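Local coordinates for protein serine hydrolase CCSP0084 (Cycloclasticus sp. P1, PDB 4I3F) that probably hydrolyses esters and the carbon-carbon bond of meta-cleavage products formed in aromatic hydrocarbon breakdown, as a serine hydrolase of the alpha/beta hydrolase fold, at residues H75-D80 / K114-T119; T45-L50 / P68-N73; G129-L134 / K143-M148; L244-R249 / N290-L295. One frame throughout, in Å; residues are numbered along the deposited sequence. Where two conformers were deposited one is given.

Contact 1 of 4, residues H75-D80 / K114-T119; sequences HCLAPD and KGIEQT
Leu77 and Ile116 carry the apolar part of this contact, meeting tip to tip: Leu77 CD1 lies 3.8 Å from Ile116 CD1, and the second leucine methyl, CD2, stands almost as close to the same atom. Ile116 reaches this spot because CG1 is anti to its own carbonyl carbon (chi1 -67°) and the chain then runs on extended to CD1. Within strand 75-79, Leu77 CD1 also sits 3.8 Å above the plane of the His75 imidazole, over its centre, a CH-pi type of packing between residues two apart. The isoleucine methyl comes to the ring obliquely, with CD1 4.1 Å from His75 CE1. Leu77 and His75 point from strand 75-79 toward the loop that joins helix 96-113 to strand 119-124 in this alpha/beta hydrolase fold; Gly115, with positive phi, ends that helix in a Schellman motif. Lys114, just before it, contributes its aliphatic portion. Its chain is bent at chi2 and chi3 and slides past Leu77 in the opposite direction, CG being 3.9 Å from Leu77 CD2. The polar ends converge on a third element: Lys114 NZ forms a salt bridge with Glu38 OE1, and His75 NE2 hydrogen-bonds to Glu38 OE2. His75 NE2 and Lys114 NZ stay 5.8 Å apart, each on its own oxygen of this strand 32-39 carboxylate, whose charge would probably offset that of the lysine.

Contact 2 of 4, residues T45-L50 / P68-N73; sequences TSILLL and PFLAEN
Leu70 lays its two methyl groups over the side chains of Ile47 and Leu49, alternate residues of strand 46-50 that face helix 66-70. Against Ile47 the leucine crosses at about a right angle, and the isoleucine CD1 is nearly equidistant from both branches, 4.1 Å from Leu70 CD2 and 4.2 Å from Leu70 CD1. Toward Leu49 the crossing is slanted and a single branch does the work: Leu70 CD1 lies 4.1 Å from Leu49 CD2. One helix residue therefore bridges two strand residues, with CD1 shared between them and CD2 given to Ile47. Its CG stands anti to the carbonyl carbon (chi1 -66°), a setting that carries both methyls out toward the sheet. This is the usual layering of an alpha/beta hydrolase, in which helices pack on a central, mostly parallel sheet. Neighbouring elements complete the surroundings: Cys76 of strand 75-79 touches Leu70, while Phe297 of helix 286-298 and Val122 of strand 119-124 touch Ile47. Polar exchange is confined to the backbone at one end of the strand. There a water accepts from Thr45 N at 2.9 Å and donates to Asn73 O at 2.8 Å, joining the start of the strand segment to the turn beyond the helix. With no direct hydrogen bond or charge pair between the segments, cohesion in the buried part probably comes mainly from dispersion and the exclusion of water, and the water bridge supplies the sole directional link across them.

Contact 3 of 4, residues G129-L134 / K143-M148; sequences GVTLHL and KKAVLM
Helix 129-134 and strand 143-148 run nearly antiparallel, their N-to-C directions 150° apart and their axes 9.2 Å from each other at closest approach. The backbones come nearest at Thr131 and Leu147. Leu147 fills the interval by spreading its two methyls over successive helix residues. On one branch CD2 packs 3.7 Å from Thr131 CG2, the two side chains sliding past each other in opposite directions; on the other, CD1 lies 3.9 Å from Leu132 CD2, where the leucines cross at about a right angle. With an alanine here both branches go, which is likely to open a gap between helix and sheet, Thr131 CG2 keeping only a more distant neighbour on this strand and Leu132 CD2 losing its partner there. That remaining neighbour is Ala145 CB, 4.3 Å from Thr131 CG2. Thr131 presents its methyl to the strand because CG2 is anti to the backbone N, while OG1 turns back along the helix to hydrogen-bond with Gly127 O. The segments are the last two elements of the beta-alpha-beta unit formed by strand 119-124, helix 126-137 and strand 142-148, and the helix begins within a Gly-x-Ser-x-Gly sequence, consistent with the nucleophile elbow of alpha/beta hydrolases.

Contact 4 of 4, residues L244-R249 / N290-L295; sequences LVTHAR and NNLTKL
Leu292 meets two residues of strand 244-248, and the tighter half of the contact is its packing with Leu244. There the methyl Leu244 CD2 lies 3.8 Å from Leu292 CG and equally near Leu292 CD2, so that it rests against the fork of the helix leucine while the side chains cross at a slant. The second meeting is slighter: Thr246 and Leu292 reach toward each other tip to tip, Thr246 CG2 being 4.0 Å from Leu292 CD2. Threonine offers carbon here because its CG2 is anti to the carbonyl carbon, whereas OG1 (chi1 66°) hydrogen-bonds to Leu147 O on the adjoining strand 142-148. Both strand residues are buried. Leu292 itself is only partly so, although His272 and Phe274 of strand 269-274 and Phe301 also touch it. Farther round helix 286-298, the partly exposed Lys294 makes no contact with the strand segment and packs on Phe69 instead; its ammonium forms a salt bridge with Asp298, one turn on. At the other end of the strand segment, the exposed Arg249 has already left the strand and lies well clear of the helix. The contact thus places the C-terminal helix against one face of the central sheet, as expected for the alpha/beta hydrolase fold. No hydrogen bond crosses between the segments; their mutual hold is apolar, and the threonine hydroxyl, turned to Leu147 O within the sheet, leaves a methyl to face the helix.

From the N terminus, the chain first closes contact 2, where the segment after strand 46-50 folds back through helix 66-70. Contact 1 opens directly afterwards at strand 75-79 and closes beyond helix 96-113; contact 3 is the shortest loop, and contact 4 spans 40 intervening residues to the C-terminal helix. All four follow in series, without nesting or crossing. The shared sheet joins them: strands 75-79 and 46-50 pair through His75 O and Ile47 N (2.8 Å), strands 142-148 and 243-248 through Leu147 O and Thr246 N (2.7 Å). Contacts 2 and 4 also touch through their helical segments, where Phe69 packs on Asn290 and Asn291.

Contact 1 of 4, residues H75-D80 / K114-T119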
loop_
_atom_site.group_PDB
_atom_site.type_symbol
_atom_site.label_atom_id
_atom_site.label_comp_id
_atom_site.label_asym_id
_atom_site.label_seq_id
_atom_site.Cartn_x
_atom_site.Cartn_y
_atom_site.Cartn_z
ATOM N N HIS A 75 17.011 -5.967 -2.555
ATOM C CA HIS A 75 16.226 -7.164 -2.275
ATOM C C HIS A 75 14.802 -6.735 -1.991
ATOM O O HIS A 75 14.525 -6.132 -0.955
ATOM C CB HIS A 75 16.807 -7.896 -1.062
ATOM C CG HIS A 75 16.016 -9.094 -0.631
ATOM N ND1 HIS A 75 16.204 -9.705 0.590
ATOM C CD2 HIS A 75 15.030 -9.788 -1.251
ATOM C CE1 HIS A 75 15.370 -10.725 0.705
ATOM N NE2 HIS A 75 14.651 -10.799 -0.401
ATOM N N CYS A 76 13.889 -7.043 -2.906
ATOM C CA CYS A 76 12.502 -6.616 -2.754
ATOM C C CYS A 76 11.613 -7.716 -2.200
ATOM O O CYS A 76 11.641 -8.845 -2.689
ATOM C CB CYS A 76 11.947 -6.154 -4.099
ATOM S SG CYS A 76 12.772 -4.685 -4.748
ATOM N N LEU A 77 10.819 -7.372 -1.184
ATOM C CA LEU A 77 9.805 -8.269 -0.647
ATOM C C LEU A 77 8.448 -7.581 -0.795
ATOM O O LEU A 77 8.258 -6.469 -0.306
ATOM C CB LEU A 77 10.086 -8.596 0.824
ATOM C CG LEU A 77 11.444 -9.258 1.070
ATOM C CD1 LEU A 77 12.512 -8.228 1.410
ATOM C CD2 LEU A 77 11.340 -10.318 2.161
ATOM N N ALA A 78 7.518 -8.233 -1.491
ATOM C CA ALA A 78 6.186 -7.662 -1.708
ATOM C C ALA A 78 5.121 -8.695 -1.379
ATOM O O ALA A 78 4.759 -9.513 -2.226
ATOM C CB ALA A 78 6.034 -7.196 -3.153
ATOM N N PRO A 79 4.627 -8.681 -0.138
ATOM C CA PRO A 79 3.632 -9.689 0.240
ATOM C C PRO A 79 2.202 -9.264 -0.081
ATOM O O PRO A 79 1.914 -8.062 -0.142
ATOM C CB PRO A 79 3.795 -9.757 1.757
ATOM C CG PRO A 79 4.174 -8.308 2.136
ATOM C CD PRO A 79 5.098 -7.888 1.018
ATOM N N ASP A 80 1.321 -10.241 -0.281
ATOM C CA ASP A 80 -0.108 -9.970 -0.197
ATOM C C ASP A 80 -0.382 -9.684 1.274
ATOM O O ASP A 80 -0.013 -10.464 2.157
ATOM C CB ASP A 80 -0.954 -11.162 -0.661
ATOM C CG ASP A 80 -0.947 -11.355 -2.176
ATOM O OD1 ASP A 80 -0.336 -10.540 -2.903
ATOM O OD2 ASP A 80 -1.570 -12.335 -2.643
ATOM N N LYS A 114 12.273 -14.094 7.527
ATOM C CA LYS A 114 13.293 -13.941 6.492
ATOM C C LYS A 114 14.657 -13.585 7.089
ATOM O O LYS A 114 15.645 -13.419 6.356
ATOM C CB LYS A 114 12.873 -12.863 5.485
ATOM C CG LYS A 114 11.570 -13.165 4.763
ATOM C CD LYS A 114 11.635 -14.487 4.013
ATOM C CE LYS A 114 12.348 -14.352 2.691
ATOM N NZ LYS A 114 12.282 -15.610 1.880
ATOM N N GLY A 115 14.717 -13.465 8.414
ATOM C CA GLY A 115 15.956 -13.106 9.090
ATOM C C GLY A 115 16.453 -11.706 8.771
ATOM O O GLY A 115 17.656 -11.441 8.842
ATOM N N ILE A 116 15.526 -10.811 8.435
ATOM C CA ILE A 116 15.880 -9.437 8.093
ATOM C C ILE A 116 15.686 -8.518 9.295
ATOM O O ILE A 116 14.561 -8.333 9.770
ATOM C CB ILE A 116 15.037 -8.922 6.903
ATOM C CG1 ILE A 116 15.395 -9.695 5.626
ATOM C CG2 ILE A 116 15.239 -7.411 6.714
ATOM C CD1 ILE A 116 14.451 -9.446 4.452
ATOM N N GLU A 117 16.778 -7.937 9.786
ATOM C CA GLU A 117 16.691 -7.097 10.979
ATOM C C GLU A 117 16.135 -5.709 10.663
ATOM O O GLU A 117 15.271 -5.200 11.387
ATOM C CB GLU A 117 18.047 -7.004 11.687
ATOM C CG GLU A 117 18.044 -6.125 12.948
ATOM C CD GLU A 117 16.995 -6.544 13.985
ATOM O OE1 GLU A 117 16.638 -7.745 14.055
ATOM O OE2 GLU A 117 16.527 -5.663 14.741
ATOM N N GLN A 118 16.623 -5.104 9.582
ATOM C CA GLN A 118 16.160 -3.777 9.179
ATOM C C GLN A 118 15.891 -3.738 7.685
ATOM O O GLN A 118 16.635 -4.345 6.903
ATOM C CB GLN A 118 17.205 -2.716 9.517
ATOM C CG GLN A 118 17.489 -2.535 10.997
ATOM C CD GLN A 118 18.217 -1.230 11.278
ATOM O OE1 GLN A 118 19.267 -0.955 10.696
ATOM N NE2 GLN A 118 17.648 -0.409 12.157
ATOM N N THR A 119 14.857 -3.002 7.295
ATOM C CA THR A 119 14.481 -2.895 5.885
ATOM C C THR A 119 14.026 -1.481 5.516
ATOM O O THR A 119 13.504 -0.750 6.365
ATOM C CB THR A 119 13.364 -3.916 5.539
ATOM O OG1 THR A 119 13.137 -3.933 4.124
ATOM C CG2 THR A 119 12.058 -3.559 6.248
#

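Contact 2 of 4, residues T45-L50 / P68-N73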
loop_
_atom_site.group_PDB
_atom_site.type_symbol
_atom_site.label_atom_id
_atom_site.label_comp_id
_atom_site.label_asym_id
_atom_site.label_seq_id
_atom_site.Cartn_x
_atom_site.Cartn_y
_atom_site.Cartn_z
ATOM N N THR A 45 20.705 -4.994 0.763
ATOM C CA THR A 45 19.747 -4.100 1.409
ATOM C C THR A 45 18.353 -4.397 0.872
ATOM O O THR A 45 18.177 -4.591 -0.335
ATOM C CB THR A 45 20.102 -2.630 1.161
ATOM O OG1 THR A 45 21.445 -2.378 1.603
ATOM C CG2 THR A 45 19.132 -1.708 1.895
ATOM N N SER A 46 17.365 -4.448 1.761
ATOM C CA SER A 46 16.016 -4.832 1.348
ATOM C C SER A 46 15.018 -3.678 1.321
ATOM O O SER A 46 15.212 -2.651 1.976
ATOM C CB SER A 46 15.486 -5.974 2.222
ATOM O OG SER A 46 15.385 -5.585 3.576
ATOM N N ILE A 47 13.957 -3.862 0.531
ATOM C CA ILE A 47 12.809 -2.962 0.515
ATOM C C ILE A 47 11.558 -3.821 0.653
ATOM O O ILE A 47 11.383 -4.790 -0.094
ATOM C CB ILE A 47 12.697 -2.173 -0.805
ATOM C CG1 ILE A 47 13.989 -1.428 -1.133
ATOM C CG2 ILE A 47 11.529 -1.193 -0.744
ATOM C CD1 ILE A 47 13.980 -0.807 -2.538
ATOM N N LEU A 48 10.714 -3.482 1.626
ATOM C CA LEU A 48 9.424 -4.143 1.821
ATOM C C LEU A 48 8.373 -3.239 1.193
ATOM O O LEU A 48 8.271 -2.069 1.558
ATOM C CB LEU A 48 9.141 -4.310 3.319
ATOM C CG LEU A 48 7.769 -4.877 3.722
ATOM C CD1 LEU A 48 7.597 -6.294 3.196
ATOM C CD2 LEU A 48 7.580 -4.850 5.232
ATOM N N LEU A 49 7.605 -3.768 0.241
ATOM C CA LEU A 49 6.608 -2.959 -0.463
ATOM C C LEU A 49 5.207 -3.401 -0.073
ATOM O O LEU A 49 4.859 -4.580 -0.210
ATOM C CB LEU A 49 6.786 -3.066 -1.987
ATOM C CG LEU A 49 8.111 -2.497 -2.510
ATOM C CD1 LEU A 49 9.096 -3.623 -2.777
ATOM C CD2 LEU A 49 7.909 -1.647 -3.752
ATOM N N LEU A 50 4.404 -2.453 0.401
ATOM C CA LEU A 50 3.066 -2.764 0.912
ATOM C C LEU A 50 2.001 -2.121 0.033
ATOM O O LEU A 50 1.940 -0.890 -0.100
ATOM C CB LEU A 50 2.929 -2.298 2.372
ATOM C CG LEU A 50 3.933 -2.885 3.369
ATOM C CD1 LEU A 50 3.652 -2.398 4.792
ATOM C CD2 LEU A 50 3.903 -4.407 3.315
ATOM N N PRO A 68 10.910 -5.230 -10.758
ATOM C CA PRO A 68 12.081 -5.520 -11.596
ATOM C C PRO A 68 13.083 -4.385 -11.577
ATOM O O PRO A 68 14.289 -4.633 -11.632
ATOM C CB PRO A 68 11.491 -5.633 -13.010
ATOM C CG PRO A 68 10.065 -5.938 -12.815
ATOM C CD PRO A 68 9.674 -5.203 -11.567
ATOM N N PHE A 69 12.585 -3.154 -11.502
ATOM C CA PHE A 69 13.463 -1.995 -11.516
ATOM C C PHE A 69 14.290 -1.926 -10.240
ATOM O O PHE A 69 15.517 -1.804 -10.298
ATOM C CB PHE A 69 12.652 -0.708 -11.685
ATOM C CG PHE A 69 13.498 0.528 -11.726
ATOM C CD1 PHE A 69 14.211 0.861 -12.867
ATOM C CD2 PHE A 69 13.596 1.353 -10.617
ATOM C CE1 PHE A 69 15.000 1.995 -12.904
ATOM C CE2 PHE A 69 14.383 2.488 -10.653
ATOM C CZ PHE A 69 15.078 2.813 -11.793
ATOM N N LEU A 70 13.616 -2.002 -9.095
ATOM C CA LEU A 70 14.292 -1.890 -7.805
ATOM C C LEU A 70 15.196 -3.094 -7.540
ATOM O O LEU A 70 16.236 -2.970 -6.890
ATOM C CB LEU A 70 13.282 -1.710 -6.679
ATOM C CG LEU A 70 12.484 -0.406 -6.702
ATOM C CD1 LEU A 70 11.325 -0.490 -5.726
ATOM C CD2 LEU A 70 13.378 0.757 -6.334
ATOM N N ALA A 71 14.813 -4.252 -8.071
ATOM C CA ALA A 71 15.590 -5.472 -7.849
ATOM C C ALA A 71 16.989 -5.453 -8.457
ATOM O O ALA A 71 17.806 -6.312 -8.126
ATOM C CB ALA A 71 14.827 -6.696 -8.313
ATOM N N GLU A 72 17.277 -4.508 -9.351
ATOM C CA GLU A 72 18.619 -4.359 -9.908
ATOM C C GLU A 72 19.620 -4.021 -8.804
ATOM O O GLU A 72 20.815 -4.265 -8.936
ATOM C CB GLU A 72 18.651 -3.248 -10.964
ATOM C CG GLU A 72 17.773 -3.482 -12.190
ATOM C CD GLU A 72 17.764 -2.283 -13.127
ATOM O OE1 GLU A 72 18.470 -1.294 -12.835
ATOM O OE2 GLU A 72 17.052 -2.326 -14.153
ATOM N N ASN A 73 19.123 -3.439 -7.717
ATOM C CA ASN A 73 20.003 -2.978 -6.652
ATOM C C ASN A 73 19.522 -3.316 -5.245
ATOM O O ASN A 73 20.280 -3.198 -4.275
ATOM C CB ASN A 73 20.239 -1.466 -6.799
ATOM C CG ASN A 73 20.890 -1.106 -8.131
ATOM O OD1 ASN A 73 20.214 -0.720 -9.087
ATOM N ND2 ASN A 73 22.206 -1.248 -8.201
HETATM O O HOH W 1 21.469 -3.862 -1.784
#

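Contact 3 of 4, residues G129-L134 / K143-M148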
loop_
_atom_site.group_PDB
_atom_site.type_symbol
_atom_site.label_atom_id
_atom_site.label_comp_id
_atom_site.label_asym_id
_atom_site.label_seq_id
_atom_site.Cartn_x
_atom_site.Cartn_y
_atom_site.Cartn_z
ATOM N N GLY A 129 -0.478 3.485 5.389
ATOM C CA GLY A 129 -0.957 3.569 6.762
ATOM C C GLY A 129 -0.299 2.517 7.641
ATOM O O GLY A 129 0.164 2.816 8.755
ATOM N N VAL A 130 -0.259 1.285 7.149
ATOM C CA VAL A 130 0.423 0.210 7.864
ATOM C C VAL A 130 1.887 0.574 8.084
ATOM O O VAL A 130 2.444 0.326 9.164
ATOM C CB VAL A 130 0.297 -1.147 7.115
ATOM C CG1 VAL A 130 1.095 -2.227 7.823
ATOM C CG2 VAL A 130 -1.173 -1.563 7.027
ATOM N N THR A 131 2.506 1.183 7.069
ATOM C CA THR A 131 3.891 1.641 7.193
ATOM C C THR A 131 4.039 2.618 8.348
ATOM O O THR A 131 4.960 2.494 9.156
ATOM C CB THR A 131 4.398 2.301 5.894
ATOM O OG1 THR A 131 4.401 1.328 4.838
ATOM C CG2 THR A 131 5.803 2.844 6.083
ATOM N N LEU A 132 3.144 3.603 8.427
ATOM C CA LEU A 132 3.219 4.587 9.506
ATOM C C LEU A 132 3.106 3.931 10.880
ATOM O O LEU A 132 3.846 4.282 11.806
ATOM C CB LEU A 132 2.143 5.656 9.330
ATOM C CG LEU A 132 2.465 6.681 8.234
ATOM C CD1 LEU A 132 1.251 7.562 7.988
ATOM C CD2 LEU A 132 3.632 7.547 8.661
ATOM N N HIS A 133 2.177 2.991 11.020
ATOM C CA HIS A 133 2.048 2.274 12.285
ATOM C C HIS A 133 3.242 1.373 12.578
ATOM O O HIS A 133 3.613 1.211 13.735
ATOM C CB HIS A 133 0.724 1.514 12.336
ATOM C CG HIS A 133 -0.459 2.415 12.464
ATOM N ND1 HIS A 133 -1.053 2.693 13.675
ATOM C CD2 HIS A 133 -1.118 3.158 11.540
ATOM C CE1 HIS A 133 -2.050 3.539 13.488
ATOM N NE2 HIS A 133 -2.111 3.837 12.202
ATOM N N LEU A 134 3.864 0.821 11.536
ATOM C CA LEU A 134 5.082 0.035 11.722
ATOM C C LEU A 134 6.228 0.900 12.246
ATOM O O LEU A 134 6.959 0.486 13.145
ATOM C CB LEU A 134 5.490 -0.655 10.419
ATOM C CG LEU A 134 4.802 -1.998 10.153
ATOM C CD1 LEU A 134 4.936 -2.375 8.670
ATOM C CD2 LEU A 134 5.396 -3.086 11.036
ATOM N N LYS A 143 14.456 1.427 8.059
ATOM C CA LYS A 143 15.494 2.379 7.675
ATOM C C LYS A 143 14.809 3.594 7.058
ATOM O O LYS A 143 14.324 4.464 7.781
ATOM C CB LYS A 143 16.484 1.717 6.701
ATOM C CG LYS A 143 17.413 0.681 7.362
ATOM C CD LYS A 143 17.843 -0.431 6.397
ATOM C CE LYS A 143 18.750 0.080 5.278
ATOM N NZ LYS A 143 20.051 0.584 5.810
ATOM N N LYS A 144 14.741 3.653 5.730
ATOM C CA LYS A 144 14.007 4.739 5.072
ATOM C C LYS A 144 12.623 4.298 4.638
ATOM O O LYS A 144 12.400 3.116 4.361
ATOM C CB LYS A 144 14.753 5.234 3.834
ATOM C CG LYS A 144 16.007 6.040 4.103
ATOM C CD LYS A 144 16.622 6.428 2.765
ATOM C CE LYS A 144 17.243 7.813 2.792
ATOM N NZ LYS A 144 18.649 7.802 3.279
ATOM N N ALA A 145 11.711 5.263 4.541
ATOM C CA ALA A 145 10.329 4.991 4.150
ATOM C C ALA A 145 9.874 5.876 2.998
ATOM O O ALA A 145 10.161 7.077 2.969
ATOM C CB ALA A 145 9.388 5.155 5.343
ATOM N N VAL A 146 9.159 5.274 2.054
ATOM C CA VAL A 146 8.469 6.018 1.006
ATOM C C VAL A 146 6.981 5.747 1.132
ATOM O O VAL A 146 6.559 4.587 1.150
ATOM C CB VAL A 146 8.940 5.590 -0.391
ATOM C CG1 VAL A 146 8.031 6.210 -1.475
ATOM C CG2 VAL A 146 10.384 6.013 -0.615
ATOM N N LEU A 147 6.184 6.809 1.233
ATOM C CA LEU A 147 4.730 6.665 1.219
ATOM C C LEU A 147 4.200 7.139 -0.130
ATOM O O LEU A 147 4.801 8.014 -0.774
ATOM C CB LEU A 147 4.084 7.477 2.345
ATOM C CG LEU A 147 4.618 7.222 3.757
ATOM C CD1 LEU A 147 3.864 8.079 4.792
ATOM C CD2 LEU A 147 4.563 5.728 4.116
ATOM N N MET A 148 3.091 6.548 -0.565
ATOM C CA MET A 148 2.461 6.921 -1.826
ATOM C C MET A 148 0.969 7.016 -1.574
ATOM O O MET A 148 0.296 5.995 -1.392
ATOM C CB MET A 148 2.736 5.873 -2.906
ATOM C CG MET A 148 2.453 6.363 -4.311
ATOM S SD MET A 148 2.210 4.994 -5.478
ATOM C CE MET A 148 0.582 4.425 -4.997
#

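Contact 4 of 4, residues L244-R249 / N290-L295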
loop_
_atom_site.group_PDB
_atom_site.type_symbol
_atom_site.label_atom_id
_atom_site.label_comp_id
_atom_site.label_asym_id
_atom_site.label_seq_id
_atom_site.Cartn_x
_atom_site.Cartn_y
_atom_site.Cartn_z
ATOM N N LEU A 244 10.160 9.834 2.419
ATOM C CA LEU A 244 9.656 10.552 1.256
ATOM C C LEU A 244 8.170 10.263 1.111
ATOM O O LEU A 244 7.764 9.104 0.945
ATOM C CB LEU A 244 10.394 10.123 -0.015
ATOM C CG LEU A 244 9.881 10.741 -1.319
ATOM C CD1 LEU A 244 9.984 12.260 -1.306
ATOM C CD2 LEU A 244 10.637 10.160 -2.507
ATOM N N VAL A 245 7.351 11.310 1.204
ATOM C CA VAL A 245 5.913 11.167 0.982
ATOM C C VAL A 245 5.619 11.605 -0.444
ATOM O O VAL A 245 5.896 12.747 -0.813
ATOM C CB VAL A 245 5.117 12.038 1.958
ATOM C CG1 VAL A 245 3.609 11.931 1.680
ATOM C CG2 VAL A 245 5.446 11.648 3.412
ATOM N N THR A 246 5.070 10.698 -1.251
ATOM C CA THR A 246 4.681 11.039 -2.616
ATOM C C THR A 246 3.171 11.036 -2.713
ATOM O O THR A 246 2.502 10.281 -2.015
ATOM C CB THR A 246 5.277 10.083 -3.658
ATOM O OG1 THR A 246 4.731 8.765 -3.495
ATOM C CG2 THR A 246 6.800 10.024 -3.506
ATOM N N HIS A 247 2.629 11.898 -3.562
ATOM C CA HIS A 247 1.182 11.991 -3.684
ATOM C C HIS A 247 0.803 12.525 -5.041
ATOM O O HIS A 247 1.512 13.349 -5.623
ATOM C CB HIS A 247 0.625 12.927 -2.611
ATOM C CG HIS A 247 -0.745 12.554 -2.132
ATOM N ND1 HIS A 247 -0.960 11.932 -0.922
ATOM C CD2 HIS A 247 -1.968 12.726 -2.688
ATOM C CE1 HIS A 247 -2.256 11.721 -0.758
ATOM N NE2 HIS A 247 -2.890 12.200 -1.814
ATOM N N ALA A 248 -0.333 12.065 -5.553
ATOM C CA ALA A 248 -0.850 12.586 -6.810
ATOM C C ALA A 248 -1.680 13.823 -6.543
ATOM O O ALA A 248 -2.560 13.801 -5.681
ATOM C CB ALA A 248 -1.699 11.548 -7.480
ATOM N N ARG A 249 -1.431 14.889 -7.299
ATOM C CA ARG A 249 -2.170 16.130 -7.089
ATOM C C ARG A 249 -3.668 15.892 -7.237
ATOM O O ARG A 249 -4.466 16.390 -6.434
ATOM C CB ARG A 249 -1.695 17.220 -8.054
ATOM C CG ARG A 249 -2.334 18.581 -7.805
ATOM C CD ARG A 249 -1.799 19.643 -8.766
ATOM N NE ARG A 249 -2.132 19.327 -10.158
ATOM C CZ ARG A 249 -1.628 19.960 -11.213
ATOM N NH1 ARG A 249 -0.777 20.959 -11.044
ATOM N NH2 ARG A 249 -1.979 19.601 -12.445
ATOM N N ASN A 290 9.452 5.181 -10.071
ATOM C CA ASN A 290 10.492 4.173 -9.870
ATOM C C ASN A 290 11.843 4.828 -9.626
ATOM O O ASN A 290 12.570 4.487 -8.687
ATOM C CB ASN A 290 10.569 3.242 -11.086
ATOM C CG ASN A 290 9.449 2.222 -11.111
ATOM O OD1 ASN A 290 8.632 2.158 -10.192
ATOM N ND2 ASN A 290 9.398 1.429 -12.171
ATOM N N ASN A 291 12.181 5.789 -10.471
ATOM C CA ASN A 291 13.430 6.513 -10.276
ATOM C C ASN A 291 13.475 7.370 -9.013
ATOM O O ASN A 291 14.475 7.342 -8.299
ATOM C CB ASN A 291 13.810 7.295 -11.530
ATOM C CG ASN A 291 14.354 6.385 -12.623
ATOM O OD1 ASN A 291 15.501 5.949 -12.568
ATOM N ND2 ASN A 291 13.531 6.084 -13.608
ATOM N N LEU A 292 12.408 8.112 -8.710
ATOM C CA LEU A 292 12.393 8.920 -7.481
ATOM C C LEU A 292 12.582 8.047 -6.247
ATOM O O LEU A 292 13.370 8.377 -5.351
ATOM C CB LEU A 292 11.094 9.727 -7.370
ATOM C CG LEU A 292 11.048 10.706 -6.207
ATOM C CD1 LEU A 292 12.022 11.852 -6.446
ATOM C CD2 LEU A 292 9.634 11.233 -6.036
ATOM N N THR A 293 11.869 6.925 -6.222
ATOM C CA THR A 293 11.930 5.978 -5.111
ATOM C C THR A 293 13.320 5.373 -4.966
ATOM O O THR A 293 13.886 5.363 -3.862
ATOM C CB THR A 293 10.863 4.882 -5.295
ATOM O OG1 THR A 293 9.564 5.493 -5.244
ATOM C CG2 THR A 293 10.965 3.806 -4.206
ATOM N N LYS A 294 13.873 4.878 -6.072
ATOM C CA LYS A 294 15.201 4.285 -6.055
ATOM C C LYS A 294 16.264 5.282 -5.619
ATOM O O LYS A 294 17.082 4.991 -4.740
ATOM C CB LYS A 294 15.565 3.716 -7.428
ATOM C CG LYS A 294 16.941 3.062 -7.446
ATOM C CD LYS A 294 17.450 2.819 -8.865
ATOM C CE LYS A 294 18.835 2.183 -8.869
ATOM N NZ LYS A 294 19.940 3.160 -8.663
ATOM N N LEU A 295 16.251 6.464 -6.232
ATOM C CA LEU A 295 17.249 7.474 -5.912
ATOM C C LEU A 295 17.123 7.937 -4.464
ATOM O O LEU A 295 18.127 8.290 -3.847
ATOM C CB LEU A 295 17.143 8.662 -6.876
ATOM C CG LEU A 295 17.415 8.331 -8.341
ATOM C CD1 LEU A 295 16.946 9.470 -9.229
ATOM C CD2 LEU A 295 18.882 8.019 -8.582
#